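Local coordinates for protein fimbrial subunit type 1 (PDB 3UXF) that serves as the major structural subunit of cell-wall-linked fimbriae on the surface of the bacterium Actinomyces oris, at residues Y353-L358 with T419-Y424. Sequence-based numbering, arbitrary orientation.
Sequences YGKVIL and TVEINY. Unlike the reference sequence in segment 353-358: Ile357 (reference Val).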
ATOM      1  N   TYR A 353      -3.718  -8.618 -16.677  1.00 11.28           N
ATOM      2  CA  TYR A 353      -4.141  -8.552 -18.078  1.00 11.68           C
ATOM      3  C   TYR A 353      -3.957  -9.909 -18.724  1.00 11.45           C
ATOM      4  O   TYR A 353      -2.929 -10.573 -18.529  1.00 12.26           O
ATOM      5  CB  TYR A 353      -3.293  -7.501 -18.850  1.00 11.45           C
ATOM      6  CG  TYR A 353      -3.670  -6.068 -18.580  1.00  8.92           C
ATOM      7  CD1 TYR A 353      -3.105  -5.360 -17.518  1.00  9.52           C
ATOM      8  CD2 TYR A 353      -4.633  -5.430 -19.354  1.00  9.05           C
ATOM      9  CE1 TYR A 353      -3.480  -4.045 -17.243  1.00 10.49           C
ATOM     10  CE2 TYR A 353      -5.007  -4.123 -19.102  1.00  9.32           C
ATOM     11  CZ  TYR A 353      -4.433  -3.433 -18.051  1.00  9.21           C
ATOM     12  OH  TYR A 353      -4.771  -2.126 -17.791  1.00 10.84           O
ATOM     13  N   GLY A 354      -4.961 -10.324 -19.494  1.00  9.09           N
ATOM     14  CA  GLY A 354      -4.909 -11.631 -20.137  1.00  8.92           C
ATOM     15  C   GLY A 354      -4.964 -11.586 -21.655  1.00 11.13           C
ATOM     16  O   GLY A 354      -5.513 -10.674 -22.269  1.00 11.52           O
ATOM     17  N   LYS A 355      -4.375 -12.597 -22.271  1.00 10.62           N
ATOM     18  CA  LYS A 355      -4.488 -12.816 -23.715  1.00 11.11           C
ATOM     19  C   LYS A 355      -5.786 -13.517 -24.024  1.00 11.05           C
ATOM     20  O   LYS A 355      -6.185 -14.402 -23.271  1.00 12.59           O
ATOM     21  CB  LYS A 355      -3.325 -13.723 -24.133  1.00 13.25           C
ATOM     22  CG  LYS A 355      -3.435 -14.207 -25.587  1.00 15.02           C
ATOM     23  CD  LYS A 355      -2.249 -15.130 -26.018  1.00 17.45           C
ATOM     24  CE  LYS A 355      -0.896 -14.542 -25.633  1.00 24.12           C
ATOM     25  NZ  LYS A 355      -0.481 -13.475 -26.578  1.00 27.07           N
ATOM     26  N   VAL A 356      -6.458 -13.133 -25.112  1.00 11.62           N
ATOM     27  CA  VAL A 356      -7.600 -13.882 -25.605  1.00 11.36           C
ATOM     28  C   VAL A 356      -7.199 -14.479 -26.939  1.00 12.65           C
ATOM     29  O   VAL A 356      -6.664 -13.775 -27.792  1.00 13.32           O
ATOM     30  CB  VAL A 356      -8.813 -12.956 -25.820  1.00 10.50           C
ATOM     31  CG1 VAL A 356      -9.935 -13.700 -26.487  1.00 11.17           C
ATOM     32  CG2 VAL A 356      -9.254 -12.368 -24.447  1.00 12.33           C
ATOM     33  N   ILE A 357      -7.421 -15.779 -27.122  1.00  9.37           N
ATOM     34  CA  ILE A 357      -7.234 -16.372 -28.454  1.00 11.08           C
ATOM     35  C   ILE A 357      -8.611 -16.656 -29.025  1.00 11.91           C
ATOM     36  O   ILE A 357      -9.362 -17.443 -28.436  1.00 11.24           O
ATOM     37  CB  ILE A 357      -6.409 -17.671 -28.418  1.00 14.34           C
ATOM     38  CG1 ILE A 357      -5.012 -17.379 -27.893  1.00 15.18           C
ATOM     39  CG2 ILE A 357      -6.268 -18.219 -29.820  1.00 16.81           C
ATOM     40  CD1 ILE A 357      -4.172 -18.653 -27.587  1.00 19.40           C
ATOM     41  N   LEU A 358      -8.956 -15.997 -30.134  1.00 11.67           N
ATOM     42  CA  LEU A 358     -10.266 -16.161 -30.738  1.00 12.13           C
ATOM     43  C   LEU A 358     -10.099 -17.157 -31.875  1.00 16.42           C
ATOM     44  O   LEU A 358      -9.301 -16.921 -32.788  1.00 15.20           O
ATOM     45  CB  LEU A 358     -10.733 -14.797 -31.247  1.00 12.84           C
ATOM     46  CG  LEU A 358     -12.156 -14.640 -31.790  1.00 12.65           C
ATOM     47  CD1 LEU A 358     -12.440 -13.136 -31.999  1.00 12.32           C
ATOM     48  CD2 LEU A 358     -12.348 -15.368 -33.101  1.00 13.49           C
ATOM     49  N   THR A 419      -7.668 -17.883 -36.714  1.00 14.68           N
ATOM     50  CA  THR A 419      -7.539 -17.407 -35.324  1.00 13.50           C
ATOM     51  C   THR A 419      -7.026 -15.986 -35.269  1.00 17.61           C
ATOM     52  O   THR A 419      -6.429 -15.481 -36.217  1.00 15.24           O
ATOM     53  CB  THR A 419      -6.569 -18.277 -34.521  1.00 18.99           C
ATOM     54  OG1 THR A 419      -5.258 -18.119 -35.077  1.00 21.05           O
ATOM     55  CG2 THR A 419      -6.986 -19.731 -34.565  1.00 19.18           C
ATOM     56  N   VAL A 420      -7.235 -15.327 -34.138  1.00 15.61           N
ATOM     57  CA  VAL A 420      -6.583 -14.035 -33.919  1.00 13.68           C
ATOM     58  C   VAL A 420      -6.396 -13.873 -32.428  1.00 15.49           C
ATOM     59  O   VAL A 420      -7.238 -14.325 -31.644  1.00 14.47           O
ATOM     60  CB  VAL A 420      -7.362 -12.827 -34.509  1.00 14.62           C
ATOM     61  CG1 VAL A 420      -8.741 -12.666 -33.869  1.00 15.64           C
ATOM     62  CG2 VAL A 420      -6.556 -11.526 -34.379  1.00 14.06           C
ATOM     63  N   GLU A 421      -5.284 -13.267 -32.036  1.00 12.98           N
ATOM     64  CA  GLU A 421      -5.076 -12.961 -30.610  1.00 12.24           C
ATOM     65  C   GLU A 421      -5.519 -11.546 -30.320  1.00 12.42           C
ATOM     66  O   GLU A 421      -5.270 -10.621 -31.109  1.00 15.13           O
ATOM     67  CB  GLU A 421      -3.608 -13.122 -30.215  1.00 15.57           C
ATOM     68  CG  GLU A 421      -3.133 -14.534 -30.415  1.00 17.83           C
ATOM     69  CD  GLU A 421      -1.785 -14.827 -29.803  1.00 25.93           C
ATOM     70  OE1 GLU A 421      -1.064 -13.887 -29.411  1.00 23.76           O
ATOM     71  OE2 GLU A 421      -1.467 -16.031 -29.703  1.00 28.06           O
ATOM     72  N   ILE A 422      -6.192 -11.383 -29.185  1.00 12.44           N
ATOM     73  CA  ILE A 422      -6.579 -10.063 -28.712  1.00 11.54           C
ATOM     74  C   ILE A 422      -5.748  -9.831 -27.446  1.00 13.59           C
ATOM     75  O   ILE A 422      -6.006 -10.419 -26.378  1.00 12.85           O
ATOM     76  CB  ILE A 422      -8.079 -10.001 -28.430  1.00 11.31           C
ATOM     77  CG1 ILE A 422      -8.851 -10.316 -29.731  1.00 11.84           C
ATOM     78  CG2 ILE A 422      -8.438  -8.626 -27.894  1.00 12.76           C
ATOM     79  CD1 ILE A 422     -10.335 -10.384 -29.550  1.00 14.12           C
ATOM     80  N   ASN A 423      -4.706  -9.007 -27.587  1.00 10.08           N
ATOM     81  CA  ASN A 423      -3.724  -8.814 -26.527  1.00 12.16           C
ATOM     82  C   ASN A 423      -3.678  -7.370 -26.102  1.00 13.17           C
ATOM     83  O   ASN A 423      -3.281  -6.542 -26.923  1.00 12.80           O
ATOM     84  CB  ASN A 423      -2.320  -9.121 -27.064  1.00 13.80           C
ATOM     85  CG  ASN A 423      -2.153 -10.560 -27.528  1.00 18.34           C
ATOM     86  OD1 ASN A 423      -2.759 -11.484 -26.954  1.00 21.68           O
ATOM     87  ND2 ASN A 423      -1.333 -10.762 -28.527  1.00 17.31           N
ATOM     88  N   TYR A 424      -4.019  -7.009 -24.864  1.00 10.97           N
ATOM     89  CA  TYR A 424      -4.478  -7.894 -23.804  1.00  9.60           C
ATOM     90  C   TYR A 424      -5.614  -7.176 -23.081  1.00 11.10           C
ATOM     91  O   TYR A 424      -5.717  -5.956 -23.151  1.00 10.01           O
ATOM     92  CB  TYR A 424      -3.347  -8.158 -22.811  1.00  9.98           C
ATOM     93  CG  TYR A 424      -2.070  -8.644 -23.452  1.00 11.07           C
ATOM     94  CD1 TYR A 424      -1.829  -9.997 -23.614  1.00 11.38           C
ATOM     95  CD2 TYR A 424      -1.108  -7.750 -23.896  1.00 11.67           C
ATOM     96  CE1 TYR A 424      -0.672 -10.449 -24.199  1.00 14.71           C
ATOM     97  CE2 TYR A 424       0.057  -8.196 -24.488  1.00 12.53           C
ATOM     98  CZ  TYR A 424       0.268  -9.549 -24.637  1.00 15.01           C
ATOM     99  OH  TYR A 424       1.420 -10.011 -25.221  1.00 19.14           O
TER
HETATM  100  O   HOH W   1       2.121 -12.421 -26.047  1.00 32.03           O
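Val356 and Ile422 illustrate how two antiparallel strands divide their chemistry between backbone and two sheet faces. In this hydrogen-bonded pair, Ile422 N reaches Val356 O at 2.8 Å and Val356 N reaches Ile422 O at 3.0 Å; Leu358 and Val420 repeat the double link. Between these pairs, Glu421 CA sends a CA-H...O contact to Val356 O.

One face is apolar. Val356 and Ile422 meet through their CB atoms, while Leu358 CB lies 3.9 Å from Val420 CG1. Leu358 and Ile422 also touch Leu447 of strand 444-451, so this face packs against the opposing sheet of the prealbumin-like domain.

The other face carries a polar cluster, with Ile357 beside it. Lys355 leaves with CG anti to its backbone N (chi1 171°), runs alongside Asn423, then bends to bring NZ 2.9 Å from Glu421 OE1, a salt bridge, and 3.0 Å from Asn423 OD1. The ammonium approaches both oxygens from above their group planes. Asn423 ND2 also donates to Glu421 OE1, 3.3 Å away, meeting the oxygen's anti lone pair, and a water bridges Lys355 NZ to Tyr424 OH.

With three acceptors around one ammonium and two donors on one carboxylate oxygen, Lys355 probably stays protonated and Glu421 ionised, and the shared bonds, with Asn423, are likely to restrain the rotation of both groups.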